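Long-range contact in dimethyl-sulfide monooxygenase (Hyphomicrobium sulfonivorans, PDB 6AK1), which oxidises dimethyl sulfide to methanethiol and formaldehyde with oxygen and NADH, as the large, flavin-dependent subunit of a two-component monooxygenase: residues 3-11 with 413-423. Numbering follows the deposited sequence.
Sequences KRIVLNAFD and VPELRKRGRAQ
The carbonyl oxygen of Lys3 is gripped by two nitrogens of one guanidinium: NE of Arg421 lies 2.9 Å from Lys3 O and NH2 of Arg421 3.1 Å from the same oxygen, which sits at the group's edge, only 4° out of its plane. This joins the residues leading into strand 6-12, the first strand of the TIM barrel, to the turn that follows helix 403-418, so the start of the barrel is tied to its last helix. Arg421 reaches back because its chain folds at chi2 (-46°) and again at chi3, and its NH1 makes salt bridges to Glu383 and Asp387 on helix 375-388; these acids probably balance its charge. The turn itself is a Schellman motif, with Gly420 at positive phi. Just beyond it the backbone comes close to the N-terminal segment, and Ile5 N donates a nearly straight bond of 2.7 Å to Arg421 O. Water 1 adds a bridge, giving a hydrogen to Ile5 O and taking one each from Gln423 N and Arg4 NH1.

Further along, the Gln423 amide stacks on the Arg4 guanidinium, their planes 11° apart. OE1 of Gln423 stands 3.1 Å above the guanidinium plane, toward its rim, a stack rather than a hydrogen bond. Asp52 holds NH2 of Arg4, and Cys50 O accepts from the side-chain NE2 of Gln423, so both flat groups are also fixed from the segment leading into strand 53-57.

Beneath the polar layer lies an apolar seam. Ile5 CD1 rests against the Arg421 chain, 3.6 Å from Arg421 CB, and also meets Leu416 CD2. Deeper still, CD1 of Leu7 packs against two methyls, 4.1 Å from Val413 CG2 and 4.3 Å from Ala422 CB.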
ATOM      1  N   LYS A   3     -15.580 -15.780   8.092  1.00 27.70           N
ATOM      2  CA  LYS A   3     -14.566 -14.724   8.084  1.00 38.85           C
ATOM      3  C   LYS A   3     -14.480 -14.028   6.722  1.00 38.84           C
ATOM      4  O   LYS A   3     -14.228 -14.665   5.690  1.00 31.61           O
ATOM      5  CB  LYS A   3     -13.189 -15.263   8.446  1.00 36.08           C
ATOM      6  CG  LYS A   3     -12.141 -14.137   8.540  1.00 39.32           C
ATOM      7  CD  LYS A   3     -10.828 -14.513   7.868  1.00 43.47           C
ATOM      8  CE  LYS A   3      -9.634 -13.867   8.574  1.00 42.35           C
ATOM      9  NZ  LYS A   3      -8.332 -14.323   7.989  1.00 40.79           N
ATOM     10  N   ARG A   4     -14.682 -12.714   6.744  1.00 37.47           N
ATOM     11  CA  ARG A   4     -14.839 -11.933   5.528  1.00 33.95           C
ATOM     12  C   ARG A   4     -13.497 -11.716   4.840  1.00 30.57           C
ATOM     13  O   ARG A   4     -12.505 -11.363   5.483  1.00 34.97           O
ATOM     14  CB  ARG A   4     -15.480 -10.587   5.863  1.00 33.35           C
ATOM     15  CG  ARG A   4     -15.691  -9.681   4.670  1.00 33.75           C
ATOM     16  CD  ARG A   4     -16.364  -8.386   5.088  1.00 33.16           C
ATOM     17  NE  ARG A   4     -15.432  -7.410   5.654  1.00 30.72           N
ATOM     18  CZ  ARG A   4     -14.704  -6.561   4.936  1.00 26.54           C
ATOM     19  NH1 ARG A   4     -14.765  -6.568   3.612  1.00 25.91           N
ATOM     20  NH2 ARG A   4     -13.895  -5.708   5.542  1.00 25.25           N
ATOM     21  N   ILE A   5     -13.475 -11.925   3.526  1.00 25.69           N
ATOM     22  CA  ILE A   5     -12.282 -11.671   2.723  1.00 24.51           C
ATOM     23  C   ILE A   5     -12.206 -10.183   2.383  1.00 27.51           C
ATOM     24  O   ILE A   5     -13.184  -9.584   1.918  1.00 26.94           O
ATOM     25  CB  ILE A   5     -12.285 -12.539   1.458  1.00 22.82           C
ATOM     26  CG1 ILE A   5     -12.339 -14.028   1.845  1.00 27.02           C
ATOM     27  CG2 ILE A   5     -11.074 -12.253   0.615  1.00 21.16           C
ATOM     28  CD1 ILE A   5     -12.497 -14.989   0.659  1.00 24.95           C
ATOM     29  N   VAL A   6     -11.044  -9.580   2.632  1.00 24.11           N
ATOM     30  CA  VAL A   6     -10.825  -8.166   2.342  1.00 24.59           C
ATOM     31  C   VAL A   6     -10.407  -8.023   0.883  1.00 26.79           C
ATOM     32  O   VAL A   6      -9.453  -8.670   0.433  1.00 26.61           O
ATOM     33  CB  VAL A   6      -9.766  -7.574   3.290  1.00 25.86           C
ATOM     34  CG1 VAL A   6      -9.356  -6.175   2.830  1.00 28.92           C
ATOM     35  CG2 VAL A   6     -10.298  -7.524   4.722  1.00 24.56           C
ATOM     36  N   LEU A   7     -11.115  -7.172   0.138  1.00 23.78           N
ATOM     37  CA  LEU A   7     -10.858  -6.984  -1.288  1.00 23.66           C
ATOM     38  C   LEU A   7     -10.312  -5.582  -1.526  1.00 24.40           C
ATOM     39  O   LEU A   7     -11.000  -4.593  -1.257  1.00 24.35           O
ATOM     40  CB  LEU A   7     -12.134  -7.206  -2.095  1.00 22.22           C
ATOM     41  CG  LEU A   7     -12.763  -8.580  -1.866  1.00 22.03           C
ATOM     42  CD1 LEU A   7     -14.135  -8.671  -2.520  1.00 20.32           C
ATOM     43  CD2 LEU A   7     -11.829  -9.696  -2.345  1.00 19.84           C
ATOM     44  N   ASN A   8      -9.080  -5.501  -2.016  1.00 24.98           N
ATOM     45  CA  ASN A   8      -8.434  -4.242  -2.358  1.00 23.46           C
ATOM     46  C   ASN A   8      -8.056  -4.246  -3.833  1.00 25.76           C
ATOM     47  O   ASN A   8      -7.624  -5.278  -4.369  1.00 21.52           O
ATOM     48  CB  ASN A   8      -7.146  -4.008  -1.545  1.00 22.63           C
ATOM     49  CG  ASN A   8      -7.389  -3.804  -0.064  1.00 24.90           C
ATOM     50  OD1 ASN A   8      -8.496  -3.504   0.383  1.00 25.27           O
ATOM     51  ND2 ASN A   8      -6.323  -3.938   0.708  1.00 34.98           N
ATOM     52  N   ALA A   9      -8.178  -3.084  -4.477  1.00 17.83           N
ATOM     53  CA  ALA A   9      -7.602  -2.896  -5.799  1.00 23.35           C
ATOM     54  C   ALA A   9      -6.207  -2.301  -5.654  1.00 22.09           C
ATOM     55  O   ALA A   9      -6.017  -1.296  -4.966  1.00 22.69           O
ATOM     56  CB  ALA A   9      -8.476  -1.997  -6.679  1.00 21.51           C
ATOM     57  N   PHE A  10      -5.241  -2.936  -6.292  1.00 20.29           N
ATOM     58  CA  PHE A  10      -3.860  -2.485  -6.327  1.00 21.39           C
ATOM     59  C   PHE A  10      -3.660  -1.720  -7.633  1.00 22.74           C
ATOM     60  O   PHE A  10      -3.946  -2.248  -8.721  1.00 23.25           O
ATOM     61  CB  PHE A  10      -2.936  -3.701  -6.215  1.00 20.69           C
ATOM     62  CG  PHE A  10      -1.494  -3.389  -5.928  1.00 22.90           C
ATOM     63  CD1 PHE A  10      -1.132  -2.447  -4.974  1.00 23.64           C
ATOM     64  CD2 PHE A  10      -0.491  -4.098  -6.581  1.00 23.02           C
ATOM     65  CE1 PHE A  10       0.211  -2.183  -4.711  1.00 26.77           C
ATOM     66  CE2 PHE A  10       0.859  -3.850  -6.314  1.00 26.43           C
ATOM     67  CZ  PHE A  10       1.209  -2.887  -5.384  1.00 22.80           C
ATOM     68  N   ASP A  11      -3.201  -0.475  -7.527  1.00 19.23           N
ATOM     69  CA  ASP A  11      -2.979   0.379  -8.689  1.00 21.32           C
ATOM     70  C   ASP A  11      -1.768   1.268  -8.399  1.00 20.37           C
ATOM     71  O   ASP A  11      -1.153   1.185  -7.337  1.00 19.91           O
ATOM     72  CB  ASP A  11      -4.245   1.194  -9.016  1.00 18.68           C
ATOM     73  CG  ASP A  11      -4.384   1.528 -10.514  1.00 17.69           C
ATOM     74  OD1 ASP A  11      -3.385   1.809 -11.202  1.00 21.34           O
ATOM     75  OD2 ASP A  11      -5.513   1.544 -11.016  1.00 19.30           O
ATOM     76  N   VAL A 413     -17.144 -11.769  -7.279  1.00 27.51           N
ATOM     77  CA  VAL A 413     -17.853 -11.280  -6.077  1.00 27.07           C
ATOM     78  C   VAL A 413     -19.181 -11.933  -5.853  1.00 28.22           C
ATOM     79  O   VAL A 413     -19.501 -12.242  -4.689  1.00 28.49           O
ATOM     80  CB  VAL A 413     -17.949  -9.717  -6.151  1.00 28.12           C
ATOM     81  CG1 VAL A 413     -19.077  -9.209  -5.259  1.00 25.70           C
ATOM     82  CG2 VAL A 413     -16.636  -9.083  -5.723  1.00 24.48           C
ATOM     83  N   PRO A 414     -20.043 -12.201  -6.862  1.00 27.40           N
ATOM     84  CA  PRO A 414     -21.295 -12.918  -6.571  1.00 28.76           C
ATOM     85  C   PRO A 414     -21.060 -14.307  -6.009  1.00 31.29           C
ATOM     86  O   PRO A 414     -21.818 -14.747  -5.138  1.00 33.15           O
ATOM     87  CB  PRO A 414     -22.001 -12.973  -7.937  1.00 25.61           C
ATOM     88  CG  PRO A 414     -21.427 -11.834  -8.710  1.00 25.33           C
ATOM     89  CD  PRO A 414     -19.974 -11.833  -8.294  1.00 25.92           C
ATOM     90  N   GLU A 415     -20.023 -15.011  -6.484  1.00 29.93           N
ATOM     91  CA  GLU A 415     -19.716 -16.337  -5.952  1.00 28.64           C
ATOM     92  C   GLU A 415     -19.187 -16.256  -4.530  1.00 29.88           C
ATOM     93  O   GLU A 415     -19.540 -17.091  -3.694  1.00 27.40           O
ATOM     94  CB  GLU A 415     -18.706 -17.056  -6.839  1.00 28.87           C
ATOM     95  CG  GLU A 415     -18.323 -18.451  -6.328  1.00 35.86           C
ATOM     96  CD  GLU A 415     -19.495 -19.438  -6.339  1.00 38.18           C
ATOM     97  OE1 GLU A 415     -20.376 -19.318  -7.217  1.00 38.85           O
ATOM     98  OE2 GLU A 415     -19.536 -20.329  -5.468  1.00 40.59           O
ATOM     99  N   LEU A 416     -18.336 -15.259  -4.234  1.00 30.76           N
ATOM    100  CA  LEU A 416     -17.837 -15.086  -2.867  1.00 28.74           C
ATOM    101  C   LEU A 416     -18.961 -14.682  -1.917  1.00 30.19           C
ATOM    102  O   LEU A 416     -18.965 -15.086  -0.750  1.00 30.33           O
ATOM    103  CB  LEU A 416     -16.700 -14.051  -2.823  1.00 26.44           C
ATOM    104  CG  LEU A 416     -15.344 -14.394  -3.464  1.00 29.38           C
ATOM    105  CD1 LEU A 416     -14.365 -13.214  -3.385  1.00 25.13           C
ATOM    106  CD2 LEU A 416     -14.722 -15.644  -2.836  1.00 26.94           C
ATOM    107  N   ARG A 417     -19.912 -13.871  -2.391  1.00 29.17           N
ATOM    108  CA  ARG A 417     -21.044 -13.492  -1.547  1.00 31.80           C
ATOM    109  C   ARG A 417     -21.913 -14.695  -1.235  1.00 34.68           C
ATOM    110  O   ARG A 417     -22.360 -14.869  -0.097  1.00 35.14           O
ATOM    111  CB  ARG A 417     -21.894 -12.413  -2.224  1.00 28.59           C
ATOM    112  CG  ARG A 417     -21.269 -11.045  -2.174  1.00 34.25           C
ATOM    113  CD  ARG A 417     -22.110  -9.994  -2.880  1.00 30.98           C
ATOM    114  NE  ARG A 417     -21.415  -8.719  -2.832  1.00 32.42           N
ATOM    115  CZ  ARG A 417     -21.856  -7.600  -3.385  1.00 35.47           C
ATOM    116  NH1 ARG A 417     -23.009  -7.585  -4.044  1.00 34.68           N
ATOM    117  NH2 ARG A 417     -21.137  -6.494  -3.271  1.00 31.90           N
ATOM    118  N   LYS A 418     -22.171 -15.533  -2.239  1.00 32.92           N
ATOM    119  CA  LYS A 418     -22.960 -16.736  -2.015  1.00 36.28           C
ATOM    120  C   LYS A 418     -22.271 -17.681  -1.032  1.00 34.33           C
ATOM    121  O   LYS A 418     -22.944 -18.322  -0.219  1.00 34.88           O
ATOM    122  CB  LYS A 418     -23.241 -17.416  -3.357  1.00 32.61           C
ATOM    123  CG  LYS A 418     -23.245 -18.942  -3.318  1.00 48.91           C
ATOM    124  CD  LYS A 418     -24.022 -19.538  -4.505  1.00 49.66           C
ATOM    125  CE  LYS A 418     -24.108 -21.051  -4.394  1.00 44.74           C
ATOM    126  NZ  LYS A 418     -22.741 -21.623  -4.173  1.00 58.06           N
ATOM    127  N   ARG A 419     -20.943 -17.754  -1.058  1.00 31.65           N
ATOM    128  CA  ARG A 419     -20.200 -18.540  -0.074  1.00 33.89           C
ATOM    129  C   ARG A 419     -20.039 -17.833   1.269  1.00 32.35           C
ATOM    130  O   ARG A 419     -19.364 -18.377   2.151  1.00 29.75           O
ATOM    131  CB  ARG A 419     -18.808 -18.897  -0.608  1.00 29.67           C
ATOM    132  CG  ARG A 419     -18.826 -19.674  -1.902  1.00 34.83           C
ATOM    133  CD  ARG A 419     -17.425 -20.007  -2.373  1.00 33.36           C
ATOM    134  NE  ARG A 419     -17.463 -20.745  -3.628  1.00 30.75           N
ATOM    135  CZ  ARG A 419     -16.460 -21.481  -4.092  1.00 31.53           C
ATOM    136  NH1 ARG A 419     -15.335 -21.584  -3.391  1.00 27.38           N
ATOM    137  NH2 ARG A 419     -16.594 -22.124  -5.251  1.00 25.82           N
ATOM    138  N   GLY A 420     -20.606 -16.633   1.433  1.00 30.09           N
ATOM    139  CA  GLY A 420     -20.534 -15.911   2.690  1.00 28.74           C
ATOM    140  C   GLY A 420     -19.195 -15.271   2.998  1.00 28.09           C
ATOM    141  O   GLY A 420     -18.920 -14.970   4.157  1.00 26.20           O
ATOM    142  N   ARG A 421     -18.357 -15.032   1.993  1.00 28.37           N
ATOM    143  CA  ARG A 421     -17.005 -14.544   2.233  1.00 29.84           C
ATOM    144  C   ARG A 421     -16.813 -13.062   1.916  1.00 30.88           C
ATOM    145  O   ARG A 421     -15.845 -12.466   2.395  1.00 34.71           O
ATOM    146  CB  ARG A 421     -15.996 -15.354   1.411  1.00 27.61           C
ATOM    147  CG  ARG A 421     -15.999 -16.859   1.657  1.00 32.74           C
ATOM    148  CD  ARG A 421     -16.030 -17.226   3.137  1.00 30.56           C
ATOM    149  NE  ARG A 421     -14.830 -16.856   3.894  1.00 27.88           N
ATOM    150  CZ  ARG A 421     -13.747 -17.611   4.001  1.00 27.55           C
ATOM    151  NH1 ARG A 421     -13.686 -18.779   3.363  1.00 29.29           N
ATOM    152  NH2 ARG A 421     -12.715 -17.193   4.728  1.00 28.68           N
ATOM    153  N   ALA A 422     -17.682 -12.456   1.117  1.00 29.62           N
ATOM    154  CA  ALA A 422     -17.544 -11.058   0.731  1.00 29.62           C
ATOM    155  C   ALA A 422     -18.756 -10.285   1.211  1.00 30.06           C
ATOM    156  O   ALA A 422     -19.874 -10.808   1.193  1.00 29.49           O
ATOM    157  CB  ALA A 422     -17.406 -10.903  -0.793  1.00 24.12           C
ATOM    158  N   GLN A 423     -18.531  -9.040   1.639  1.00 29.23           N
ATOM    159  CA  GLN A 423     -19.628  -8.191   2.091  1.00 27.37           C
ATOM    160  C   GLN A 423     -20.444  -7.698   0.901  1.00 27.90           C
ATOM    161  O   GLN A 423     -19.930  -7.532  -0.204  1.00 29.07           O
ATOM    162  CB  GLN A 423     -19.100  -6.996   2.896  1.00 25.65           C
ATOM    163  CG  GLN A 423     -18.164  -6.062   2.112  1.00 27.75           C
ATOM    164  CD  GLN A 423     -17.492  -5.001   2.991  1.00 28.74           C
ATOM    165  OE1 GLN A 423     -17.522  -5.080   4.221  1.00 31.26           O
ATOM    166  NE2 GLN A 423     -16.891  -3.997   2.352  1.00 25.81           N
TER
HETATM  167  O   HOH W   1     -15.602  -8.388   1.513  1.00 27.07           O